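Local structure of penicillin-binding protein 2 (Pbp2) (Helicobacter pylori, 5LP5) at residues 320-324 / 325-329; 378-381 / 382-385; 422-425 / 426-430. The protein binds MreC in a core complex of cell-wall synthesis and probably acts as a penicillin-binding transpeptidase that cross-links peptidoglycan. All coordinates share one frame; numbering follows the deposited sequence.

Contact 1 (320-324 / 325-329); sequences SFLEN and LHITE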
ATOM      1  N   SER A 320     -23.428  -6.444 -45.989  1.00 64.67           N
ATOM      2  CA  SER A 320     -24.607  -7.293 -46.081  1.00 68.44           C
ATOM      3  C   SER A 320     -25.250  -7.224 -47.471  1.00 68.59           C
ATOM      4  O   SER A 320     -25.681  -8.245 -48.008  1.00 69.29           O
ATOM      5  CB  SER A 320     -25.641  -6.886 -45.031  1.00 72.64           C
ATOM      6  OG  SER A 320     -26.633  -7.897 -44.875  1.00 77.70           O
ATOM      7  N   PHE A 321     -25.330  -6.025 -48.047  1.00 66.64           N
ATOM      8  CA  PHE A 321     -25.883  -5.861 -49.393  1.00 66.70           C
ATOM      9  C   PHE A 321     -25.154  -6.758 -50.376  1.00 71.31           C
ATOM     10  O   PHE A 321     -25.763  -7.574 -51.081  1.00 76.87           O
ATOM     11  CB  PHE A 321     -25.742  -4.420 -49.900  1.00 62.84           C
ATOM     12  CG  PHE A 321     -26.583  -3.416 -49.169  1.00 60.30           C
ATOM     13  CD1 PHE A 321     -27.697  -3.797 -48.430  1.00 59.68           C
ATOM     14  CD2 PHE A 321     -26.280  -2.068 -49.268  1.00 58.69           C
ATOM     15  CE1 PHE A 321     -28.467  -2.847 -47.790  1.00 59.36           C
ATOM     16  CE2 PHE A 321     -27.050  -1.114 -48.631  1.00 57.98           C
ATOM     17  CZ  PHE A 321     -28.145  -1.503 -47.892  1.00 57.83           C
ATOM     18  N   LEU A 322     -23.835  -6.585 -50.417  1.00 71.08           N
ATOM     19  CA  LEU A 322     -22.985  -7.294 -51.364  1.00 71.30           C
ATOM     20  C   LEU A 322     -23.099  -8.789 -51.189  1.00 70.88           C
ATOM     21  O   LEU A 322     -22.910  -9.551 -52.137  1.00 73.98           O
ATOM     22  CB  LEU A 322     -21.529  -6.894 -51.162  1.00 72.58           C
ATOM     23  CG  LEU A 322     -21.160  -5.441 -51.405  1.00 74.74           C
ATOM     24  CD1 LEU A 322     -19.773  -5.170 -50.834  1.00 76.34           C
ATOM     25  CD2 LEU A 322     -21.212  -5.145 -52.889  1.00 76.84           C
ATOM     26  N   GLU A 323     -23.383  -9.208 -49.965  1.00 70.37           N
ATOM     27  CA  GLU A 323     -23.431 -10.614 -49.632  1.00 74.55           C
ATOM     28  C   GLU A 323     -24.768 -11.251 -50.038  1.00 78.54           C
ATOM     29  O   GLU A 323     -24.805 -12.387 -50.527  1.00 77.21           O
ATOM     30  CB  GLU A 323     -23.188 -10.747 -48.136  1.00 73.65           C
ATOM     31  CG  GLU A 323     -23.164 -12.153 -47.585  1.00 73.82           C
ATOM     32  CD  GLU A 323     -22.762 -12.164 -46.130  1.00 72.24           C
ATOM     33  OE1 GLU A 323     -22.631 -11.070 -45.530  1.00 69.80           O
ATOM     34  OE2 GLU A 323     -22.590 -13.272 -45.594  1.00 73.51           O
ATOM     35  N   ASN A 324     -25.854 -10.498 -49.870  1.00 80.85           N
ATOM     36  CA  ASN A 324     -27.199 -11.050 -49.974  1.00 83.39           C
ATOM     37  C   ASN A 324     -27.916 -10.722 -51.281  1.00 84.79           C
ATOM     38  O   ASN A 324     -28.818 -11.454 -51.702  1.00 85.75           O
ATOM     39  CB  ASN A 324     -28.018 -10.571 -48.781  1.00 83.42           C
ATOM     40  CG  ASN A 324     -27.570 -11.212 -47.483  1.00 84.94           C
ATOM     41  OD1 ASN A 324     -27.617 -12.435 -47.346  1.00 86.13           O
ATOM     42  ND2 ASN A 324     -27.113 -10.395 -46.528  1.00 83.32           N
ATOM     43  N   LEU A 325     -27.513  -9.622 -51.914  1.00 81.80           N
ATOM     44  CA  LEU A 325     -28.139  -9.172 -53.151  1.00 81.55           C
ATOM     45  C   LEU A 325     -27.297  -9.619 -54.353  1.00 83.03           C
ATOM     46  O   LEU A 325     -26.275 -10.290 -54.184  1.00 78.81           O
ATOM     47  CB  LEU A 325     -28.307  -7.649 -53.122  1.00 78.29           C
ATOM     48  CG  LEU A 325     -29.073  -7.052 -51.929  1.00 76.01           C
ATOM     49  CD1 LEU A 325     -29.201  -5.544 -52.059  1.00 75.43           C
ATOM     50  CD2 LEU A 325     -30.456  -7.672 -51.768  1.00 77.28           C
ATOM     51  N   HIS A 326     -27.747  -9.268 -55.560  1.00 88.47           N
ATOM     52  CA  HIS A 326     -26.975  -9.476 -56.795  1.00 91.84           C
ATOM     53  C   HIS A 326     -26.380  -8.159 -57.285  1.00 89.99           C
ATOM     54  O   HIS A 326     -26.818  -7.611 -58.306  1.00 88.71           O
ATOM     55  CB  HIS A 326     -27.867 -10.044 -57.900  1.00 96.16           C
ATOM     56  CG  HIS A 326     -28.427 -11.394 -57.594  1.00 98.03           C
ATOM     57  ND1 HIS A 326     -29.567 -11.575 -56.839  1.00 98.83           N
ATOM     58  CD2 HIS A 326     -28.017 -12.628 -57.965  1.00 96.85           C
ATOM     59  CE1 HIS A 326     -29.831 -12.867 -56.755  1.00 99.49           C
ATOM     60  NE2 HIS A 326     -28.905 -13.526 -57.428  1.00100.27           N
ATOM     61  N   ILE A 327     -25.384  -7.663 -56.553  1.00 86.48           N
ATOM     62  CA  ILE A 327     -24.769  -6.353 -56.818  1.00 82.10           C
ATOM     63  C   ILE A 327     -23.283  -6.340 -56.432  1.00 79.88           C
ATOM     64  O   ILE A 327     -22.758  -7.334 -55.927  1.00 78.98           O
ATOM     65  CB  ILE A 327     -25.527  -5.204 -56.100  1.00 78.98           C
ATOM     66  CG1 ILE A 327     -25.748  -5.514 -54.610  1.00 76.48           C
ATOM     67  CG2 ILE A 327     -26.859  -4.935 -56.793  1.00 80.97           C
ATOM     68  CD1 ILE A 327     -24.812  -4.782 -53.683  1.00 74.51           C
ATOM     69  N   THR A 328     -22.603  -5.228 -56.708  1.00 78.98           N
ATOM     70  CA  THR A 328     -21.182  -5.075 -56.371  1.00 77.50           C
ATOM     71  C   THR A 328     -20.854  -3.675 -55.841  1.00 77.20           C
ATOM     72  O   THR A 328     -21.681  -2.747 -55.856  1.00 75.09           O
ATOM     73  CB  THR A 328     -20.247  -5.324 -57.573  1.00 77.65           C
ATOM     74  OG1 THR A 328     -20.455  -4.302 -58.557  1.00 83.85           O
ATOM     75  CG2 THR A 328     -20.485  -6.695 -58.179  1.00 77.42           C
ATOM     76  N   GLU A 329     -19.618  -3.552 -55.371  1.00 75.78           N
ATOM     77  CA  GLU A 329     -19.085  -2.295 -54.867  1.00 71.40           C
ATOM     78  C   GLU A 329     -19.206  -1.181 -55.891  1.00 71.71           C
ATOM     79  O   GLU A 329     -19.318  -0.023 -55.517  1.00 67.89           O
ATOM     80  CB  GLU A 329     -17.628  -2.459 -54.377  1.00 70.18           C
ATOM     81  CG  GLU A 329     -16.620  -3.054 -55.359  1.00 70.69           C
ATOM     82  CD  GLU A 329     -16.508  -4.571 -55.273  1.00 70.21           C
ATOM     83  OE1 GLU A 329     -17.509  -5.246 -54.944  1.00 71.71           O
ATOM     84  OE2 GLU A 329     -15.424  -5.097 -55.566  1.00 67.65           O
TER

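Contact 2 (378-381 / 382-385); sequences ISIE and KLSK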
ATOM      1  N   ILE A 378     -33.531  -5.628 -49.098  1.00 77.30           N
ATOM      2  CA  ILE A 378     -32.930  -6.574 -48.138  1.00 76.27           C
ATOM      3  C   ILE A 378     -33.878  -6.876 -46.991  1.00 75.08           C
ATOM      4  O   ILE A 378     -34.535  -5.975 -46.464  1.00 79.32           O
ATOM      5  CB  ILE A 378     -31.577  -6.053 -47.555  1.00 76.92           C
ATOM      6  CG1 ILE A 378     -30.825  -7.150 -46.786  1.00 77.01           C
ATOM      7  CG2 ILE A 378     -31.773  -4.864 -46.623  1.00 73.36           C
ATOM      8  CD1 ILE A 378     -30.402  -8.323 -47.641  1.00 81.56           C
ATOM      9  N   SER A 379     -33.945  -8.146 -46.601  1.00 72.84           N
ATOM     10  CA  SER A 379     -34.756  -8.537 -45.448  1.00 73.16           C
ATOM     11  C   SER A 379     -34.023  -8.173 -44.165  1.00 73.42           C
ATOM     12  O   SER A 379     -32.810  -8.340 -44.078  1.00 72.94           O
ATOM     13  CB  SER A 379     -35.049 -10.032 -45.467  1.00 72.10           C
ATOM     14  OG  SER A 379     -33.862 -10.782 -45.374  1.00 70.98           O
ATOM     15  N   ILE A 380     -34.757  -7.682 -43.171  1.00 72.55           N
ATOM     16  CA  ILE A 380     -34.149  -7.288 -41.906  1.00 69.04           C
ATOM     17  C   ILE A 380     -33.495  -8.487 -41.232  1.00 67.81           C
ATOM     18  O   ILE A 380     -32.542  -8.328 -40.470  1.00 67.88           O
ATOM     19  CB  ILE A 380     -35.161  -6.608 -40.938  1.00 68.72           C
ATOM     20  CG1 ILE A 380     -34.437  -5.999 -39.732  1.00 67.61           C
ATOM     21  CG2 ILE A 380     -36.217  -7.593 -40.460  1.00 69.29           C
ATOM     22  CD1 ILE A 380     -33.445  -4.904 -40.070  1.00 65.75           C
ATOM     23  N   GLU A 381     -33.999  -9.687 -41.508  1.00 67.77           N
ATOM     24  CA  GLU A 381     -33.384 -10.875 -40.937  1.00 69.82           C
ATOM     25  C   GLU A 381     -31.935 -11.066 -41.378  1.00 65.13           C
ATOM     26  O   GLU A 381     -31.077 -11.417 -40.573  1.00 58.75           O
ATOM     27  CB  GLU A 381     -34.195 -12.115 -41.273  1.00 79.80           C
ATOM     28  CG  GLU A 381     -33.554 -13.394 -40.744  1.00 85.74           C
ATOM     29  CD  GLU A 381     -34.544 -14.360 -40.076  1.00 90.59           C
ATOM     30  OE1 GLU A 381     -35.775 -14.084 -40.045  1.00 96.98           O
ATOM     31  OE2 GLU A 381     -34.067 -15.397 -39.559  1.00 89.34           O
ATOM     32  N   LYS A 382     -31.666 -10.825 -42.654  1.00 67.25           N
ATOM     33  CA  LYS A 382     -30.308 -10.977 -43.210  1.00 69.70           C
ATOM     34  C   LYS A 382     -29.340  -9.803 -42.902  1.00 68.03           C
ATOM     35  O   LYS A 382     -28.164 -10.015 -42.582  1.00 66.92           O
ATOM     36  CB  LYS A 382     -30.397 -11.236 -44.717  1.00 71.59           C
ATOM     37  CG  LYS A 382     -31.102 -12.549 -45.009  1.00 73.09           C
ATOM     38  CD  LYS A 382     -31.104 -12.924 -46.478  1.00 74.38           C
ATOM     39  CE  LYS A 382     -31.724 -14.308 -46.636  1.00 73.40           C
ATOM     40  NZ  LYS A 382     -31.743 -14.820 -48.029  1.00 71.73           N
ATOM     41  N   LEU A 383     -29.842  -8.576 -43.013  1.00 64.91           N
ATOM     42  CA  LEU A 383     -29.096  -7.395 -42.596  1.00 59.50           C
ATOM     43  C   LEU A 383     -28.634  -7.554 -41.146  1.00 59.50           C
ATOM     44  O   LEU A 383     -27.455  -7.407 -40.844  1.00 61.18           O
ATOM     45  CB  LEU A 383     -29.968  -6.134 -42.738  1.00 57.39           C
ATOM     46  CG  LEU A 383     -29.392  -4.782 -42.292  1.00 54.48           C
ATOM     47  CD1 LEU A 383     -28.221  -4.435 -43.178  1.00 56.42           C
ATOM     48  CD2 LEU A 383     -30.417  -3.671 -42.339  1.00 54.69           C
ATOM     49  N   SER A 384     -29.572  -7.854 -40.250  1.00 60.42           N
ATOM     50  CA  SER A 384     -29.271  -7.923 -38.827  1.00 60.53           C
ATOM     51  C   SER A 384     -28.266  -9.032 -38.534  1.00 63.10           C
ATOM     52  O   SER A 384     -27.458  -8.911 -37.622  1.00 66.33           O
ATOM     53  CB  SER A 384     -30.539  -8.132 -38.013  1.00 60.31           C
ATOM     54  OG  SER A 384     -31.014  -9.444 -38.167  1.00 62.51           O
ATOM     55  N   LYS A 385     -28.313 -10.113 -39.304  1.00 62.37           N
ATOM     56  CA  LYS A 385     -27.315 -11.164 -39.167  1.00 62.22           C
ATOM     57  C   LYS A 385     -25.907 -10.628 -39.442  1.00 59.80           C
ATOM     58  O   LYS A 385     -24.989 -10.860 -38.671  1.00 59.11           O
ATOM     59  CB  LYS A 385     -27.619 -12.342 -40.102  1.00 65.88           C
ATOM     60  CG  LYS A 385     -26.686 -13.532 -39.870  1.00 65.53           C
ATOM     61  CD  LYS A 385     -27.166 -14.798 -40.548  1.00 68.18           C
ATOM     62  CE  LYS A 385     -26.328 -15.997 -40.134  1.00 70.02           C
ATOM     63  NZ  LYS A 385     -26.859 -17.240 -40.764  1.00 73.71           N
TER

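Contact 3 (422-425 / 426-430); sequences WRVG and DTLIT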
ATOM      1  N   TRP A 422     -43.022  -4.979 -38.104  1.00 68.83           N
ATOM      2  CA  TRP A 422     -41.776  -4.454 -38.663  1.00 71.50           C
ATOM      3  C   TRP A 422     -42.004  -3.835 -40.035  1.00 72.57           C
ATOM      4  O   TRP A 422     -41.868  -4.501 -41.063  1.00 73.02           O
ATOM      5  CB  TRP A 422     -40.688  -5.525 -38.764  1.00 72.78           C
ATOM      6  CG  TRP A 422     -39.337  -4.931 -39.152  1.00 73.35           C
ATOM      7  CD1 TRP A 422     -38.794  -4.838 -40.411  1.00 74.78           C
ATOM      8  CD2 TRP A 422     -38.389  -4.330 -38.269  1.00 72.19           C
ATOM      9  NE1 TRP A 422     -37.569  -4.219 -40.355  1.00 75.47           N
ATOM     10  CE2 TRP A 422     -37.291  -3.911 -39.048  1.00 73.64           C
ATOM     11  CE3 TRP A 422     -38.351  -4.119 -36.887  1.00 73.50           C
ATOM     12  CZ2 TRP A 422     -36.180  -3.278 -38.490  1.00 72.65           C
ATOM     13  CZ3 TRP A 422     -37.235  -3.496 -36.333  1.00 72.88           C
ATOM     14  CH2 TRP A 422     -36.172  -3.081 -37.138  1.00 70.97           C
ATOM     15  N   ARG A 423     -42.341  -2.552 -40.043  1.00 75.91           N
ATOM     16  CA  ARG A 423     -42.567  -1.841 -41.287  1.00 80.67           C
ATOM     17  C   ARG A 423     -41.229  -1.652 -42.000  1.00 79.55           C
ATOM     18  O   ARG A 423     -40.185  -1.617 -41.367  1.00 77.77           O
ATOM     19  CB  ARG A 423     -43.254  -0.506 -41.028  1.00 86.61           C
ATOM     20  CG  ARG A 423     -44.623  -0.639 -40.363  1.00 93.42           C
ATOM     21  CD  ARG A 423     -45.060   0.700 -39.799  1.00101.17           C
ATOM     22  NE  ARG A 423     -44.069   1.224 -38.850  1.00112.28           N
ATOM     23  CZ  ARG A 423     -43.857   2.515 -38.584  1.00120.80           C
ATOM     24  NH1 ARG A 423     -44.560   3.466 -39.196  1.00131.76           N
ATOM     25  NH2 ARG A 423     -42.925   2.864 -37.700  1.00117.25           N
ATOM     26  N   VAL A 424     -41.278  -1.601 -43.327  1.00 79.88           N
ATOM     27  CA  VAL A 424     -40.144  -1.235 -44.182  1.00 76.93           C
ATOM     28  C   VAL A 424     -39.341  -0.015 -43.668  1.00 74.42           C
ATOM     29  O   VAL A 424     -38.118   0.015 -43.794  1.00 70.77           O
ATOM     30  CB  VAL A 424     -40.646  -0.981 -45.638  1.00 77.76           C
ATOM     31  CG1 VAL A 424     -41.777   0.050 -45.658  1.00 77.44           C
ATOM     32  CG2 VAL A 424     -39.512  -0.541 -46.556  1.00 77.27           C
ATOM     33  N   GLY A 425     -40.025   0.980 -43.096  1.00 75.99           N
ATOM     34  CA  GLY A 425     -39.370   2.179 -42.574  1.00 75.17           C
ATOM     35  C   GLY A 425     -38.330   1.864 -41.507  1.00 76.99           C
ATOM     36  O   GLY A 425     -37.326   2.574 -41.378  1.00 80.86           O
ATOM     37  N   ASP A 426     -38.578   0.790 -40.753  1.00 75.41           N
ATOM     38  CA  ASP A 426     -37.679   0.328 -39.686  1.00 68.86           C
ATOM     39  C   ASP A 426     -36.380  -0.237 -40.259  1.00 64.96           C
ATOM     40  O   ASP A 426     -35.292   0.059 -39.762  1.00 59.02           O
ATOM     41  CB  ASP A 426     -38.378  -0.737 -38.828  1.00 67.67           C
ATOM     42  CG  ASP A 426     -39.747  -0.285 -38.317  1.00 68.16           C
ATOM     43  OD1 ASP A 426     -40.056   0.923 -38.377  1.00 68.18           O
ATOM     44  OD2 ASP A 426     -40.529  -1.138 -37.863  1.00 65.98           O
ATOM     45  N   THR A 427     -36.503  -1.051 -41.308  1.00 65.45           N
ATOM     46  CA  THR A 427     -35.343  -1.559 -42.047  1.00 63.15           C
ATOM     47  C   THR A 427     -34.482  -0.406 -42.547  1.00 63.60           C
ATOM     48  O   THR A 427     -33.255  -0.468 -42.494  1.00 63.31           O
ATOM     49  CB  THR A 427     -35.771  -2.397 -43.264  1.00 62.15           C
ATOM     50  OG1 THR A 427     -36.667  -3.436 -42.853  1.00 65.81           O
ATOM     51  CG2 THR A 427     -34.580  -3.013 -43.918  1.00 60.86           C
ATOM     52  N   LEU A 428     -35.137   0.649 -43.018  1.00 65.88           N
ATOM     53  CA  LEU A 428     -34.446   1.765 -43.640  1.00 66.52           C
ATOM     54  C   LEU A 428     -33.733   2.657 -42.653  1.00 63.46           C
ATOM     55  O   LEU A 428     -32.582   3.025 -42.885  1.00 63.03           O
ATOM     56  CB  LEU A 428     -35.418   2.614 -44.443  1.00 70.37           C
ATOM     57  CG  LEU A 428     -36.047   1.914 -45.640  1.00 74.23           C
ATOM     58  CD1 LEU A 428     -36.924   2.908 -46.388  1.00 80.43           C
ATOM     59  CD2 LEU A 428     -34.983   1.353 -46.553  1.00 71.16           C
ATOM     60  N   ILE A 429     -34.408   3.028 -41.568  1.00 59.54           N
ATOM     61  CA  ILE A 429     -33.765   3.867 -40.555  1.00 56.91           C
ATOM     62  C   ILE A 429     -32.641   3.102 -39.833  1.00 55.41           C
ATOM     63  O   ILE A 429     -31.642   3.695 -39.407  1.00 53.54           O
ATOM     64  CB  ILE A 429     -34.773   4.460 -39.555  1.00 56.22           C
ATOM     65  CG1 ILE A 429     -34.106   5.581 -38.740  1.00 58.02           C
ATOM     66  CG2 ILE A 429     -35.300   3.382 -38.621  1.00 56.18           C
ATOM     67  CD1 ILE A 429     -35.068   6.518 -38.029  1.00 58.72           C
ATOM     68  N   THR A 430     -32.797   1.784 -39.727  1.00 55.03           N
ATOM     69  CA  THR A 430     -31.773   0.926 -39.138  1.00 52.52           C
ATOM     70  C   THR A 430     -30.562   0.810 -40.055  1.00 51.84           C
ATOM     71  O   THR A 430     -29.433   0.753 -39.576  1.00 51.74           O
ATOM     72  CB  THR A 430     -32.351  -0.461 -38.779  1.00 53.71           C
ATOM     73  OG1 THR A 430     -33.442  -0.294 -37.852  1.00 52.32           O
ATOM     74  CG2 THR A 430     -31.279  -1.370 -38.151  1.00 52.77           C
TER

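Contact 1 (320-324 / 325-329)
Phe321 and Leu322 at the end of helix 314-324 receive the chain that has just left it, an example of how a helix C-terminus is closed and then covered by its own exit loop. The helix belongs to the penicillin-binding transpeptidase domain and probably begins with the Lys of the SxxK motif common to these enzymes. Leu325 is the first residue to abandon helical geometry, and from there the loop runs back beside the last turn.

The polar part of the contact is small. Leu325 N donates to Phe321 O at 2.8 Å, and the N-H meets the oxygen nearly along the C=O axis, so the last helical bond is well directed. On the side facing helix 380-389, the amide of Asn324 folds back over the preceding turn, where ND2 makes two weak bonds, to the carbonyl oxygen and the hydroxyl of Ser320.

Apolar contacts do the rest. With CG1 set between its backbone N and carbonyl carbon (chi1 50°), Ile327 sends CD1 back to the helix, 3.9 Å from Phe321 CB and 3.7 Å from Leu322 CD2. Leu325 comes from the other end of the loop, its CD1 lying 4.2 Å from Phe321 CB and meeting the Phe321 ring obliquely. Leu325 and Ile327 also rest on Phe374 of helix 369-377, so the loop is packed between two helices.

Further along, Leu322 also bears on main chain. Its CG is anti to the carbonyl carbon (chi1 -63°), and the branch ending in CD2 reaches the Thr328-Glu329 peptide bond, with CD2 3.3 Å from Thr328 C and 3.4 Å from Glu329 N.

Contact 2 (378-381 / 382-385)
Helix 380-389 starts from an N-cap, Ser379, with the NH groups of Lys382 and Leu383 turned back to it. The bond that defines the cap is a long one: Lys382 N reaches Ser379 OG at 3.5 Å, and it is weak. The carbonyl oxygen of Ser379 is the firmer acceptor. Leu383 N donates to Ser379 O at 3.2 Å with an almost straight N-H...O angle of 175°, while Lys382 N also approaches this oxygen, but bent and weakly. Beside the cap, the aliphatic part of Lys382 lies against the serine: CG is 3.3 Å from Ser379 OG, and the chain beyond it runs out extended, carrying NZ away from the turn.

Around this polar cap is a hydrophobic staple, the pairing of the residue before the N-cap with the fifth residue on from it. Ile378 CG1 lies 4.3 Å from Leu383 CB, and its CD1 comes up to the CB of Lys382. The staple also faces helix 314-324 of the transpeptidase domain, since Ile378 touches Phe321 and Asn324 there and Leu383 touches Val317.

On another side of the turn, Ile380 holds CG1 anti to its backbone N (chi1 -170°), which brings CD1 across to Leu383 CD2, 4.0 Å away. Ser384 N makes the regular helical bond to Ile380 O. The hydroxyl of the same buried serine is turned back over the helix, with Ser384 OG 3.0 Å from Ile380 O and 3.1 Å from Glu381 O, two acceptors competing for a single proton.

Contact 3 (422-425 / 426-430)
Trp422 lies against the first turn of helix 424-430 with one face over Asp426 and its edge toward Thr427, a clear case of a residue before a helix packing back on the turn that follows. The helix is part of the transpeptidase domain. Innermost is a CH-pi contact: Asp426 CB sits over the six-membered ring, 3.4 Å from its centroid and 14° off the normal. The carboxylate beyond CB stands steeply to the indole, the two planes 81° apart; the methylene is what covers the ring centre, while Asp426 OD2 comes near the ring at Trp422 CE3, 3.8 Å away.

The indole edge is held by a hydrogen bond. Trp422 NE1 donates to Thr427 OG1 at 2.8 Å, with the oxygen close to the ring plane; the tryptophan reaches it with CG anti to its backbone N (chi1 -172°). Together, face and edge contacts limit how the ring can turn.

The next layer positions Asp426. Its backbone N donates to Arg423 O at 3.0 Å, while Arg423 N returns a weak bond to Asp426 OD2. Arg423 bends at chi3 and lays its guanidinium obliquely beside the acid, NH2 3.5 Å from Asp426 OD1 in a loose salt bridge. The stronger charge partner of the carboxylate is Lys414 of helix 411-418, paired with OD2; two cations nearby would be expected to favour the ionised acid. Trp422 also touches Lys414, and Pro409 lies against both Trp422 and Thr430.

Farther out, ordinary helical bonds carry the turn onward, among them Ile429 N to Gly425 O. Asp426 O is gripped twice from opposite faces of its plane, by Thr430 N at 3.0 Å and by Thr430 OG1 at 2.7 Å.

In the fold
The three contacts follow one another along the chain without nesting or crossing, and each spans one local turn. Contact 1 closes the exit from helix 314-324; after short strands and helices 359-364 and 369-377, contact 2 opens helix 380-389, and after helix 411-418 contact 3 opens helix 424-430. In space contact 2 is the middle piece. Asn324 CB meets Ile378 CD1 at 3.5 Å, joining it to contact 1, and Ile380 CB meets Trp422 NE1 at 3.4 Å, joining it to contact 3. Contacts 1 and 3 do not touch, their nearest atoms being about 7 Å apart. The row thus ties three helix ends of the transpeptidase domain together.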